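Local coordinates for protein ornithine carbamoyltransferase, anabolic (Campylobacter jejuni subsp. jejuni, PDB 3TPF) that catalyses the reversible transfer of the carbamoyl group from carbamoyl phosphate to L-ornithine, giving L-citrulline and phosphate in arginine biosynthesis, at residues I257-L262 / F283-N288; L123-Q128 / R287-V292; A150-S155 / D216-D221; P115-L120 / A295-L300. All coordinates share one frame; numbering follows the deposited sequence.

Interaction 1: residues I257-L262 / F283-N288; sequences ILLHCL and FEEARN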
loop_
_atom_site.group_PDB
_atom_site.type_symbol
_atom_site.label_atom_id
_atom_site.label_comp_id
_atom_site.label_asym_id
_atom_site.label_seq_id
_atom_site.Cartn_x
_atom_site.Cartn_y
_atom_site.Cartn_z
ATOM N N ILE B 257 -11.479 -6.454 -34.886
ATOM C CA ILE B 257 -11.506 -5.943 -33.511
ATOM C C ILE B 257 -10.541 -4.796 -33.328
ATOM O O ILE B 257 -9.509 -4.721 -34.024
ATOM C CB ILE B 257 -11.188 -6.998 -32.445
ATOM C CG1 ILE B 257 -9.814 -7.612 -32.658
ATOM C CG2 ILE B 257 -12.200 -8.098 -32.460
ATOM C CD1 ILE B 257 -9.398 -8.492 -31.484
ATOM N N LEU B 258 -10.905 -3.868 -32.446
ATOM C CA LEU B 258 -10.080 -2.699 -32.134
ATOM C C LEU B 258 -9.478 -2.893 -30.727
ATOM O O LEU B 258 -10.196 -3.088 -29.768
ATOM C CB LEU B 258 -10.902 -1.412 -32.174
ATOM C CG LEU B 258 -10.193 -0.141 -31.643
ATOM C CD1 LEU B 258 -9.003 0.171 -32.525
ATOM C CD2 LEU B 258 -11.178 0.995 -31.524
ATOM N N LEU B 259 -8.177 -2.843 -30.622
ATOM C CA LEU B 259 -7.496 -2.967 -29.349
ATOM C C LEU B 259 -6.829 -1.643 -28.964
ATOM O O LEU B 259 -6.362 -0.918 -29.831
ATOM C CB LEU B 259 -6.410 -4.031 -29.385
ATOM C CG LEU B 259 -6.828 -5.483 -29.510
ATOM C CD1 LEU B 259 -5.603 -6.348 -29.472
ATOM C CD2 LEU B 259 -7.829 -5.820 -28.348
ATOM N N HIS B 260 -6.900 -1.312 -27.679
ATOM C CA HIS B 260 -6.315 -0.129 -27.085
ATOM C C HIS B 260 -5.884 -0.482 -25.676
ATOM O O HIS B 260 -6.652 -1.044 -24.929
ATOM C CB HIS B 260 -7.342 0.984 -27.001
ATOM C CG HIS B 260 -6.756 2.339 -26.731
ATOM N ND1 HIS B 260 -5.889 2.590 -25.689
ATOM C CD2 HIS B 260 -6.953 3.535 -27.352
ATOM C CE1 HIS B 260 -5.559 3.873 -25.704
ATOM N NE2 HIS B 260 -6.199 4.471 -26.695
ATOM N N CYS B 261 -4.658 -0.149 -25.299
ATOM C CA CYS B 261 -4.110 -0.577 -23.971
ATOM C C CYS B 261 -4.659 0.259 -22.857
ATOM O O CYS B 261 -4.703 -0.184 -21.725
ATOM C CB CYS B 261 -2.589 -0.557 -23.872
ATOM S SG CYS B 261 -1.870 1.059 -24.279
ATOM N N LEU B 262 -5.100 1.441 -23.183
ATOM C CA LEU B 262 -5.796 2.322 -22.205
ATOM C C LEU B 262 -4.775 3.063 -21.384
ATOM O O LEU B 262 -3.638 2.650 -21.309
ATOM C CB LEU B 262 -6.721 1.557 -21.216
ATOM C CG LEU B 262 -7.962 0.827 -21.718
ATOM C CD1 LEU B 262 -8.813 0.300 -20.540
ATOM C CD2 LEU B 262 -8.812 1.796 -22.570
ATOM N N PHE B 283 -12.278 -3.962 -23.129
ATOM C CA PHE B 283 -12.221 -4.151 -21.695
ATOM C C PHE B 283 -11.902 -5.583 -21.333
ATOM O O PHE B 283 -11.477 -5.814 -20.228
ATOM C CB PHE B 283 -13.505 -3.642 -20.945
ATOM C CG PHE B 283 -13.644 -2.155 -20.958
ATOM C CD1 PHE B 283 -12.733 -1.360 -20.317
ATOM C CD2 PHE B 283 -14.628 -1.547 -21.700
ATOM C CE1 PHE B 283 -12.792 0.030 -20.381
ATOM C CE2 PHE B 283 -14.729 -0.161 -21.745
ATOM C CZ PHE B 283 -13.808 0.631 -21.074
ATOM N N GLU B 284 -12.178 -6.544 -22.208
ATOM C CA GLU B 284 -11.694 -7.881 -21.958
ATOM C C GLU B 284 -10.136 -7.824 -22.044
ATOM O O GLU B 284 -9.400 -8.415 -21.242
ATOM C CB GLU B 284 -12.285 -8.883 -22.941
ATOM C CG GLU B 284 -13.401 -9.771 -22.375
ATOM C CD GLU B 284 -12.970 -10.579 -21.109
ATOM O OE1 GLU B 284 -13.810 -10.757 -20.162
ATOM O OE2 GLU B 284 -11.787 -11.067 -21.045
ATOM N N GLU B 285 -9.667 -7.035 -22.999
ATOM C CA GLU B 285 -8.252 -6.856 -23.233
ATOM C C GLU B 285 -7.668 -6.442 -21.884
ATOM O O GLU B 285 -6.776 -7.080 -21.407
ATOM C CB GLU B 285 -7.966 -5.797 -24.321
ATOM C CG GLU B 285 -6.481 -5.502 -24.619
ATOM C CD GLU B 285 -6.208 -4.251 -25.501
ATOM O OE1 GLU B 285 -7.231 -3.675 -25.925
ATOM O OE2 GLU B 285 -4.989 -3.879 -25.753
ATOM N N ALA B 286 -8.188 -5.352 -21.311
ATOM C CA ALA B 286 -7.797 -4.808 -19.992
ATOM C C ALA B 286 -7.655 -5.866 -18.906
ATOM O O ALA B 286 -6.661 -6.050 -18.237
ATOM C CB ALA B 286 -8.909 -3.869 -19.578
ATOM N N ARG B 287 -8.706 -6.613 -18.775
ATOM C CA ARG B 287 -8.782 -7.633 -17.792
ATOM C C ARG B 287 -7.863 -8.779 -18.102
ATOM O O ARG B 287 -7.378 -9.438 -17.210
ATOM C CB ARG B 287 -10.210 -8.123 -17.791
ATOM C CG ARG B 287 -10.533 -9.167 -16.769
ATOM C CD ARG B 287 -11.881 -9.704 -17.146
ATOM N NE ARG B 287 -12.561 -10.329 -16.024
ATOM C CZ ARG B 287 -13.354 -11.389 -16.152
ATOM N NH1 ARG B 287 -13.533 -11.963 -17.360
ATOM N NH2 ARG B 287 -13.949 -11.900 -15.074
ATOM N N ASN B 288 -7.658 -9.074 -19.370
ATOM C CA ASN B 288 -6.914 -10.304 -19.762
ATOM C C ASN B 288 -5.373 -10.216 -19.439
ATOM O O ASN B 288 -4.683 -11.178 -19.377
ATOM C CB ASN B 288 -7.080 -10.568 -21.254
ATOM C CG ASN B 288 -8.337 -11.336 -21.631
ATOM O OD1 ASN B 288 -8.961 -11.943 -20.791
ATOM N ND2 ASN B 288 -8.709 -11.303 -22.930
#

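Interaction 2: residues L123-Q128 / R287-V292; sequences LYHPTQ and RNRLYV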
loop_
_atom_site.group_PDB
_atom_site.type_symbol
_atom_site.label_atom_id
_atom_site.label_comp_id
_atom_site.label_asym_id
_atom_site.label_seq_id
_atom_site.Cartn_x
_atom_site.Cartn_y
_atom_site.Cartn_z
ATOM N N LEU B 123 11.216 1.758 -23.783
ATOM C CA LEU B 123 11.461 0.915 -24.975
ATOM C C LEU B 123 10.378 -0.176 -25.207
ATOM O O LEU B 123 10.088 -0.507 -26.345
ATOM C CB LEU B 123 12.798 0.205 -24.904
ATOM C CG LEU B 123 13.995 1.073 -24.899
ATOM C CD1 LEU B 123 15.153 0.118 -24.868
ATOM C CD2 LEU B 123 14.223 1.906 -26.149
ATOM N N TYR B 124 9.870 -0.790 -24.142
ATOM C CA TYR B 124 9.082 -2.036 -24.344
ATOM C C TYR B 124 7.964 -2.151 -23.323
ATOM O O TYR B 124 8.097 -1.754 -22.175
ATOM C CB TYR B 124 9.921 -3.282 -24.226
ATOM C CG TYR B 124 11.151 -3.340 -25.077
ATOM C CD1 TYR B 124 12.401 -3.336 -24.508
ATOM C CD2 TYR B 124 11.072 -3.475 -26.407
ATOM C CE1 TYR B 124 13.541 -3.385 -25.262
ATOM C CE2 TYR B 124 12.208 -3.521 -27.183
ATOM C CZ TYR B 124 13.432 -3.474 -26.593
ATOM O OH TYR B 124 14.575 -3.502 -27.353
ATOM N N HIS B 125 6.851 -2.662 -23.769
ATOM C CA HIS B 125 5.751 -2.918 -22.868
ATOM C C HIS B 125 5.221 -4.327 -23.047
ATOM O O HIS B 125 4.081 -4.530 -23.358
ATOM C CB HIS B 125 4.671 -1.852 -23.035
ATOM C CG HIS B 125 3.621 -1.891 -21.949
ATOM N ND1 HIS B 125 3.772 -2.636 -20.794
ATOM C CD2 HIS B 125 2.387 -1.333 -21.874
ATOM C CE1 HIS B 125 2.678 -2.544 -20.063
ATOM N NE2 HIS B 125 1.816 -1.764 -20.695
ATOM N N PRO B 126 6.071 -5.326 -22.841
ATOM C CA PRO B 126 5.735 -6.720 -23.198
ATOM C C PRO B 126 4.591 -7.366 -22.506
ATOM O O PRO B 126 3.937 -8.193 -23.139
ATOM C CB PRO B 126 6.984 -7.488 -22.804
ATOM C CG PRO B 126 7.566 -6.664 -21.705
ATOM C CD PRO B 126 7.366 -5.248 -22.165
ATOM N N THR B 127 4.355 -7.118 -21.244
ATOM C CA THR B 127 3.183 -7.798 -20.588
ATOM C C THR B 127 1.855 -7.351 -21.275
ATOM O O THR B 127 0.930 -8.143 -21.494
ATOM C CB THR B 127 3.060 -7.559 -19.093
ATOM O OG1 THR B 127 3.023 -6.137 -18.861
ATOM C CG2 THR B 127 4.192 -8.176 -18.337
ATOM N N GLN B 128 1.847 -6.127 -21.777
ATOM C CA GLN B 128 0.686 -5.647 -22.516
ATOM C C GLN B 128 0.478 -6.424 -23.839
ATOM O O GLN B 128 -0.625 -6.845 -24.211
ATOM C CB GLN B 128 0.813 -4.135 -22.767
ATOM C CG GLN B 128 -0.397 -3.565 -23.462
ATOM C CD GLN B 128 -1.721 -3.614 -22.637
ATOM O OE1 GLN B 128 -1.705 -3.453 -21.405
ATOM N NE2 GLN B 128 -2.879 -3.767 -23.342
ATOM N N ARG B 287 -8.706 -6.613 -18.775
ATOM C CA ARG B 287 -8.782 -7.633 -17.792
ATOM C C ARG B 287 -7.863 -8.779 -18.102
ATOM O O ARG B 287 -7.378 -9.438 -17.210
ATOM C CB ARG B 287 -10.210 -8.123 -17.791
ATOM C CG ARG B 287 -10.533 -9.167 -16.769
ATOM C CD ARG B 287 -11.881 -9.704 -17.146
ATOM N NE ARG B 287 -12.561 -10.329 -16.024
ATOM C CZ ARG B 287 -13.354 -11.389 -16.152
ATOM N NH1 ARG B 287 -13.533 -11.963 -17.360
ATOM N NH2 ARG B 287 -13.949 -11.900 -15.074
ATOM N N ASN B 288 -7.658 -9.074 -19.370
ATOM C CA ASN B 288 -6.914 -10.304 -19.762
ATOM C C ASN B 288 -5.373 -10.216 -19.439
ATOM O O ASN B 288 -4.683 -11.178 -19.377
ATOM C CB ASN B 288 -7.080 -10.568 -21.254
ATOM C CG ASN B 288 -8.337 -11.336 -21.631
ATOM O OD1 ASN B 288 -8.961 -11.943 -20.791
ATOM N ND2 ASN B 288 -8.709 -11.303 -22.930
ATOM N N ARG B 289 -4.875 -9.056 -19.129
ATOM C CA ARG B 289 -3.523 -8.944 -18.555
ATOM C C ARG B 289 -3.264 -9.778 -17.282
ATOM O O ARG B 289 -2.149 -10.165 -16.986
ATOM C CB ARG B 289 -3.237 -7.494 -18.160
ATOM C CG ARG B 289 -1.779 -7.233 -18.088
ATOM C CD ARG B 289 -1.333 -6.215 -19.163
ATOM N NE ARG B 289 -0.454 -5.265 -18.482
ATOM C CZ ARG B 289 -0.832 -4.078 -18.039
ATOM N NH1 ARG B 289 0.018 -3.367 -17.303
ATOM N NH2 ARG B 289 -2.050 -3.581 -18.345
ATOM N N LEU B 290 -4.331 -10.019 -16.532
ATOM C CA LEU B 290 -4.250 -10.854 -15.358
ATOM C C LEU B 290 -3.711 -12.222 -15.704
ATOM O O LEU B 290 -2.791 -12.704 -15.099
ATOM C CB LEU B 290 -5.616 -11.000 -14.713
ATOM C CG LEU B 290 -5.665 -11.952 -13.505
ATOM C CD1 LEU B 290 -4.679 -11.319 -12.546
ATOM C CD2 LEU B 290 -7.030 -12.126 -12.880
ATOM N N TYR B 291 -4.304 -12.854 -16.685
ATOM C CA TYR B 291 -4.101 -14.316 -16.918
ATOM C C TYR B 291 -2.715 -14.521 -17.461
ATOM O O TYR B 291 -2.077 -15.526 -17.268
ATOM C CB TYR B 291 -5.168 -14.867 -17.854
ATOM C CG TYR B 291 -6.537 -14.533 -17.347
ATOM C CD1 TYR B 291 -7.049 -15.168 -16.244
ATOM C CD2 TYR B 291 -7.298 -13.515 -17.930
ATOM C CE1 TYR B 291 -8.293 -14.843 -15.757
ATOM C CE2 TYR B 291 -8.558 -13.195 -17.433
ATOM C CZ TYR B 291 -9.051 -13.874 -16.356
ATOM O OH TYR B 291 -10.288 -13.596 -15.820
ATOM N N VAL B 292 -2.283 -13.509 -18.140
ATOM C CA VAL B 292 -1.026 -13.517 -18.886
ATOM C C VAL B 292 0.128 -13.283 -17.910
ATOM O O VAL B 292 1.115 -13.996 -17.896
ATOM C CB VAL B 292 -1.135 -12.494 -20.068
ATOM C CG1 VAL B 292 0.159 -11.848 -20.344
ATOM C CG2 VAL B 292 -1.642 -13.213 -21.345
#

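Interaction 3: residues A150-S155 / D216-D221; sequences AFIGDS and DVVITD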
loop_
_atom_site.group_PDB
_atom_site.type_symbol
_atom_site.label_atom_id
_atom_site.label_comp_id
_atom_site.label_asym_id
_atom_site.label_seq_id
_atom_site.Cartn_x
_atom_site.Cartn_y
_atom_site.Cartn_z
ATOM N N ALA B 150 -2.743 -4.513 -37.725
ATOM C CA ALA B 150 -2.348 -3.146 -38.025
ATOM C C ALA B 150 -2.062 -2.424 -36.746
ATOM O O ALA B 150 -2.895 -2.393 -35.846
ATOM C CB ALA B 150 -3.468 -2.416 -38.741
ATOM N N PHE B 151 -0.927 -1.767 -36.669
ATOM C CA PHE B 151 -0.670 -0.902 -35.518
ATOM C C PHE B 151 -0.624 0.533 -35.952
ATOM O O PHE B 151 0.164 0.889 -36.812
ATOM C CB PHE B 151 0.643 -1.229 -34.839
ATOM C CG PHE B 151 0.942 -0.316 -33.694
ATOM C CD1 PHE B 151 0.619 -0.680 -32.398
ATOM C CD2 PHE B 151 1.497 0.932 -33.910
ATOM C CE1 PHE B 151 0.876 0.148 -31.345
ATOM C CE2 PHE B 151 1.763 1.776 -32.860
ATOM C CZ PHE B 151 1.454 1.385 -31.583
ATOM N N ILE B 152 -1.474 1.360 -35.362
ATOM C CA ILE B 152 -1.508 2.787 -35.736
ATOM C C ILE B 152 -1.202 3.700 -34.566
ATOM O O ILE B 152 -1.902 3.670 -33.558
ATOM C CB ILE B 152 -2.856 3.245 -36.276
ATOM C CG1 ILE B 152 -3.133 2.678 -37.665
ATOM C CG2 ILE B 152 -2.795 4.753 -36.367
ATOM C CD1 ILE B 152 -3.486 1.200 -37.642
ATOM N N GLY B 153 -0.149 4.502 -34.710
ATOM C CA GLY B 153 0.267 5.364 -33.608
ATOM C C GLY B 153 1.668 5.907 -33.598
ATOM O O GLY B 153 2.268 6.068 -34.616
ATOM N N ASP B 154 2.156 6.187 -32.398
ATOM C CA ASP B 154 3.505 6.702 -32.182
ATOM C C ASP B 154 4.547 5.579 -32.383
ATOM O O ASP B 154 4.211 4.395 -32.396
ATOM C CB ASP B 154 3.635 7.266 -30.749
ATOM C CG ASP B 154 4.846 8.190 -30.554
ATOM O OD1 ASP B 154 5.544 8.558 -31.526
ATOM O OD2 ASP B 154 5.129 8.513 -29.379
ATOM N N SER B 155 5.804 5.975 -32.555
ATOM C CA SER B 155 6.944 5.032 -32.447
ATOM C C SER B 155 7.335 4.812 -30.969
ATOM O O SER B 155 8.515 4.894 -30.580
ATOM C CB SER B 155 8.143 5.484 -33.276
ATOM O OG SER B 155 8.991 6.334 -32.488
ATOM N N ASP B 216 -7.395 -7.916 -39.610
ATOM C CA ASP B 216 -8.450 -8.352 -38.643
ATOM C C ASP B 216 -8.335 -7.774 -37.262
ATOM O O ASP B 216 -9.167 -7.989 -36.429
ATOM C CB ASP B 216 -8.415 -9.843 -38.421
ATOM C CG ASP B 216 -8.548 -10.620 -39.681
ATOM O OD1 ASP B 216 -9.342 -10.241 -40.566
ATOM O OD2 ASP B 216 -7.859 -11.646 -39.759
ATOM N N VAL B 217 -7.237 -7.100 -37.012
ATOM C CA VAL B 217 -6.917 -6.580 -35.687
ATOM C C VAL B 217 -6.299 -5.195 -35.857
ATOM O O VAL B 217 -5.280 -5.047 -36.537
ATOM C CB VAL B 217 -5.970 -7.540 -34.902
ATOM C CG1 VAL B 217 -5.780 -7.084 -33.469
ATOM C CG2 VAL B 217 -6.519 -8.963 -34.892
ATOM N N VAL B 218 -6.973 -4.181 -35.289
ATOM C CA VAL B 218 -6.462 -2.813 -35.333
ATOM C C VAL B 218 -6.097 -2.376 -33.954
ATOM O O VAL B 218 -6.866 -2.495 -33.007
ATOM C CB VAL B 218 -7.474 -1.799 -35.884
ATOM C CG1 VAL B 218 -6.902 -0.387 -35.891
ATOM C CG2 VAL B 218 -7.979 -2.178 -37.270
ATOM N N ILE B 219 -4.866 -1.927 -33.823
ATOM C CA ILE B 219 -4.339 -1.564 -32.512
ATOM C C ILE B 219 -3.920 -0.136 -32.516
ATOM O O ILE B 219 -3.197 0.292 -33.416
ATOM C CB ILE B 219 -3.096 -2.383 -32.173
ATOM C CG1 ILE B 219 -3.441 -3.900 -32.249
ATOM C CG2 ILE B 219 -2.533 -1.900 -30.854
ATOM C CD1 ILE B 219 -2.332 -4.802 -31.776
ATOM N N THR B 220 -4.330 0.598 -31.499
ATOM C CA THR B 220 -3.905 1.964 -31.408
ATOM C C THR B 220 -3.573 2.292 -29.994
ATOM O O THR B 220 -3.790 1.500 -29.083
ATOM C CB THR B 220 -4.958 2.920 -31.945
ATOM O OG1 THR B 220 -4.366 4.198 -32.164
ATOM C CG2 THR B 220 -6.084 3.051 -31.010
ATOM N N ASP B 221 -3.015 3.469 -29.805
ATOM C CA ASP B 221 -2.563 3.905 -28.480
ATOM C C ASP B 221 -2.480 5.416 -28.406
ATOM O O ASP B 221 -2.447 6.118 -29.438
ATOM C CB ASP B 221 -1.185 3.308 -28.188
ATOM C CG ASP B 221 -0.750 3.447 -26.709
ATOM O OD1 ASP B 221 -1.579 3.788 -25.812
ATOM O OD2 ASP B 221 0.447 3.193 -26.452
#

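Interaction 4: residues P115-L120 / A295-L300; sequences PVINAL and ALLCFL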
loop_
_atom_site.group_PDB
_atom_site.type_symbol
_atom_site.label_atom_id
_atom_site.label_comp_id
_atom_site.label_asym_id
_atom_site.label_seq_id
_atom_site.Cartn_x
_atom_site.Cartn_y
_atom_site.Cartn_z
ATOM N N PRO B 115 14.029 -12.969 -10.531
ATOM C CA PRO B 115 13.715 -12.625 -11.886
ATOM C C PRO B 115 13.016 -11.345 -11.889
ATOM O O PRO B 115 12.132 -11.206 -11.100
ATOM C CB PRO B 115 12.739 -13.680 -12.282
ATOM C CG PRO B 115 12.955 -14.834 -11.397
ATOM C CD PRO B 115 13.435 -14.259 -10.129
ATOM N N VAL B 116 13.417 -10.405 -12.755
ATOM C CA VAL B 116 12.822 -9.065 -12.877
ATOM C C VAL B 116 11.881 -9.007 -14.073
ATOM O O VAL B 116 12.239 -9.488 -15.109
ATOM C CB VAL B 116 13.913 -8.040 -13.178
ATOM C CG1 VAL B 116 13.367 -6.633 -13.597
ATOM C CG2 VAL B 116 14.946 -8.100 -12.084
ATOM N N ILE B 117 10.689 -8.384 -13.923
ATOM C CA ILE B 117 9.654 -8.314 -14.993
ATOM C C ILE B 117 9.336 -6.944 -15.398
ATOM O O ILE B 117 9.090 -6.087 -14.556
ATOM C CB ILE B 117 8.360 -8.858 -14.501
ATOM C CG1 ILE B 117 8.497 -10.325 -14.207
ATOM C CG2 ILE B 117 7.305 -8.640 -15.559
ATOM C CD1 ILE B 117 7.387 -10.725 -13.365
ATOM N N ASN B 118 9.451 -6.654 -16.679
ATOM C CA ASN B 118 9.345 -5.261 -17.165
ATOM C C ASN B 118 7.856 -4.937 -17.269
ATOM O O ASN B 118 7.208 -5.244 -18.256
ATOM C CB ASN B 118 9.935 -5.097 -18.535
ATOM C CG ASN B 118 9.696 -3.658 -19.154
ATOM O OD1 ASN B 118 9.131 -2.783 -18.469
ATOM N ND2 ASN B 118 10.198 -3.405 -20.412
ATOM N N ALA B 119 7.302 -4.304 -16.258
ATOM C CA ALA B 119 5.894 -3.912 -16.284
ATOM C C ALA B 119 5.676 -2.693 -17.206
ATOM O O ALA B 119 4.510 -2.278 -17.374
ATOM C CB ALA B 119 5.431 -3.569 -14.880
ATOM N N LEU B 120 6.761 -2.034 -17.661
ATOM C CA LEU B 120 6.676 -0.964 -18.634
ATOM C C LEU B 120 7.918 -0.045 -18.629
ATOM O O LEU B 120 8.356 0.382 -17.601
ATOM C CB LEU B 120 5.461 -0.084 -18.475
ATOM C CG LEU B 120 5.455 1.065 -19.544
ATOM C CD1 LEU B 120 4.026 1.189 -20.127
ATOM C CD2 LEU B 120 5.917 2.344 -18.981
ATOM N N ALA B 295 0.592 -16.591 -16.074
ATOM C CA ALA B 295 1.394 -17.563 -16.854
ATOM C C ALA B 295 2.859 -17.193 -16.713
ATOM O O ALA B 295 3.748 -18.046 -16.498
ATOM C CB ALA B 295 0.999 -17.580 -18.335
ATOM N N LEU B 296 3.116 -15.919 -16.898
ATOM C CA LEU B 296 4.489 -15.426 -16.936
ATOM C C LEU B 296 5.190 -15.737 -15.628
ATOM O O LEU B 296 6.291 -16.211 -15.592
ATOM C CB LEU B 296 4.456 -13.878 -17.143
ATOM C CG LEU B 296 5.714 -13.126 -17.266
ATOM C CD1 LEU B 296 6.622 -13.717 -18.323
ATOM C CD2 LEU B 296 5.307 -11.719 -17.687
ATOM N N LEU B 297 4.531 -15.385 -14.547
ATOM C CA LEU B 297 5.074 -15.674 -13.235
ATOM C C LEU B 297 5.249 -17.220 -13.054
ATOM O O LEU B 297 6.332 -17.620 -12.564
ATOM C CB LEU B 297 4.183 -15.181 -12.127
ATOM C CG LEU B 297 3.942 -13.715 -11.891
ATOM C CD1 LEU B 297 2.814 -13.673 -10.809
ATOM C CD2 LEU B 297 5.199 -12.931 -11.523
ATOM N N CYS B 298 4.327 -18.069 -13.493
ATOM C CA CYS B 298 4.627 -19.508 -13.333
ATOM C C CYS B 298 5.874 -19.876 -14.115
ATOM O O CYS B 298 6.652 -20.789 -13.741
ATOM C CB CYS B 298 3.446 -20.443 -13.714
ATOM S SG CYS B 298 1.944 -20.102 -12.728
ATOM N N PHE B 299 5.985 -19.249 -15.262
ATOM C CA PHE B 299 6.995 -19.618 -16.213
ATOM C C PHE B 299 8.350 -19.252 -15.662
ATOM O O PHE B 299 9.251 -20.082 -15.676
ATOM C CB PHE B 299 6.763 -18.905 -17.493
ATOM C CG PHE B 299 7.907 -18.967 -18.443
ATOM C CD1 PHE B 299 8.097 -20.058 -19.251
ATOM C CD2 PHE B 299 8.788 -17.891 -18.577
ATOM C CE1 PHE B 299 9.177 -20.131 -20.150
ATOM C CE2 PHE B 299 9.858 -17.945 -19.512
ATOM C CZ PHE B 299 10.052 -19.070 -20.292
ATOM N N LEU B 300 8.501 -18.005 -15.186
ATOM C CA LEU B 300 9.749 -17.544 -14.586
ATOM C C LEU B 300 10.089 -18.358 -13.311
ATOM O O LEU B 300 11.261 -18.490 -12.962
ATOM C CB LEU B 300 9.728 -16.063 -14.213
ATOM C CG LEU B 300 9.623 -15.026 -15.330
ATOM C CD1 LEU B 300 9.218 -13.682 -14.751
ATOM C CD2 LEU B 300 10.814 -14.954 -16.277
#

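Interaction 1: residues I257-L262 / F283-N288
With CG anti to the backbone N (chi1 178°) and the chain extended beyond it, Glu285 reaches from helix 279-302 to the backbone of His260. Leu262, whose CG is anti to its own carbonyl carbon (chi1 -66°), leans the other way, toward the helix. The carboxylate takes the His260 N-H at OE1, 3.0 Å from N, through the syn lone pair and with a moderately bent geometry. Leu259 lies beside this acid: its CD2 is 3.6 Å from Glu285 CD and also meets CB and CG, giving the polar group an apolar flank. OE2 has a weak bond from Gln128 of helix 126-138. Farther along, Leu262 CD1 approaches Phe283 CE1 at 4.0 Å, the two side chains crossing at about a right angle, and Ala286 CB at 4.3 Å. The turn between is held locally, since Leu262 N donates to His260 ND1 (2.9 Å) nearly in the ring plane, while NE2 of that ring binds Glu269. A buried acid thus pairs with backbone on the outermost strand of the parallel sheet. This is the His-Cys-Leu segment of ornithine carbamoyltransferases, in which Cys261 and Leu262 probably line the carbamoyl phosphate site.

Interaction 2: residues L123-Q128 / R287-V292
Arg289 is the first residue along 287-292 to reach the segment 123-128, and it carries most of the contact. Its CG stands anti to the backbone N (chi1 -158°), and bends at the next two torsions swing the guanidinium over the start of helix 126-138. Three side chains meet it there, Gln128 and His125 over the same face and Thr127 at the edge. Gln128 OE1 comes 3.1 Å from Arg289 NH2, but the angle is too poor for a hydrogen bond and the amide and guanidinium planes stand 62° apart. Thr127 OG1 lies 3.6 Å from Arg289 NE. His125, at the N-cap position, turns its own edge to the arginine, with CE1 3.9 Å from Arg289 NH1 and the two planes 85° apart. Arg289 NH1 also has a weak bond to Thr50. Arg289, His125, Thr127, Gln128 and Thr50, together with Pro126, are predicted to bind carbamoyl phosphate, so the cluster is consistent with a pocket built for an anion. The helix is kinked at Leu290 and Tyr291, and one step later Val292 CG1 rests 4.0 Å from the carbonyl O of Thr127. Around the contact, Leu290 packs on helix 48-60 and on Met91 of a neighbouring subunit, Val292 on Leu130 and Phe134 of helix 126-138, and His125 and Gln128 on Met158 of helix 157-169.

Interaction 3: residues A150-S155 / D216-D221
Ala150 bonds both ways across this parallel strand pair, to Val217 and to Ile219, the short axes lying 4.8 Å apart at 21°. Ala150 N donates to Val217 O at 2.9 Å, Ile219 N returns a bond of 2.9 Å to Ala150 O, and Ile152 N reaches Ile219 O at 2.8 Å in an almost straight line (177°). A side-chain bond follows: Thr220, its OG1 anti to the backbone N (chi1 -165°), gives its hydroxyl proton to Ile152 O, 2.9 Å from OG1 and tilted from the carbonyl plane. Thr220 CA adds a CA-H...O contact to the same oxygen. Apolar contacts occupy both faces. On one, Phe151 CD1 meets Ile219 CG2 at 3.7 Å, the side chains crossing at about a right angle beneath helix 157-169; on the other, Ile152 CD1 touches Val218 CG1 at 4.2 Å. Gly153 then leaves the strand with backbone angles suited to glycine, close to the Phe151 ring. Three backbone bonds thus fix the register in the core of the Rossmann-like sheet, and the Thr220 hydroxyl adds a bond to Ile152 O; next in the chain comes Asp221, predicted to bind L-ornithine, which takes a weak bond from Asn156.

Interaction 4: residues P115-L120 / A295-L300
Ile117 is the bump of this contact, and the hollow that receives it is formed by Leu296, Leu297 and Leu300 on one side of helix 279-302. The strand 116-118 runs roughly antiparallel to the helix segment, at 150°, with 10.7 Å between the short axes, a separation that side chains fill from both sides. The two branches of the isoleucine go to different leucines: the longer arm to Leu297 and Leu300, the shorter to Leu296. CG1, anti to the carbonyl carbon (chi1 -65°), sends the longer arm toward two leucines: Ile117 CG1 lies 3.5 Å from Leu300 CD1, and at its far end Ile117 CD1 lies 3.6 Å from Leu297 CD2. The shorter branch, CG2, turns instead to Leu296, whose CD2 is 4.2 Å away. Ile117 meets Leu297 at about a right angle and Leu300 on a slant. Pro115 forms a second, shallower bump, its CB 4.3 Å from Leu300 CB, which places Leu300 against both Ile117 and the proline just before the strand. Between these two, Val116 points to the other face of the sheet, onto Leu105 and Phe108 of helix 102-111. The helix is covered on its far flank by helix 13-28, through Ala295 and Phe299, while Leu297 also touches Phe94 of the adjoining strand. No hydrogen bond or charge pair joins the two segments; the contact is wholly aliphatic, so cohesion here rests on shape and on the exclusion of water, joining the C-terminal helix to strand 116-118 of the carbamoyl phosphate domain.

Helix 279-302 is the common thread: interactions 1, 2 and 4 follow one another along it, from the sheet of the ornithine-binding domain to that of the carbamoyl phosphate domain. Centres of interactions 1 and 2 lie 10 Å apart, as do those of 2 and 4, whereas 3 and 4 are 25 Å apart on opposite sides of the chain's centre. Interaction 3 joins strands 148-152 and 217-220, and strand 257-260 of interaction 1 is the next in that sheet. In sequence, interaction 4 encloses all the others, and interaction 3 closes before interaction 1 opens. The C-terminal helix therefore returns to the first domain, with the predicted substrate-binding residues gathered between the two.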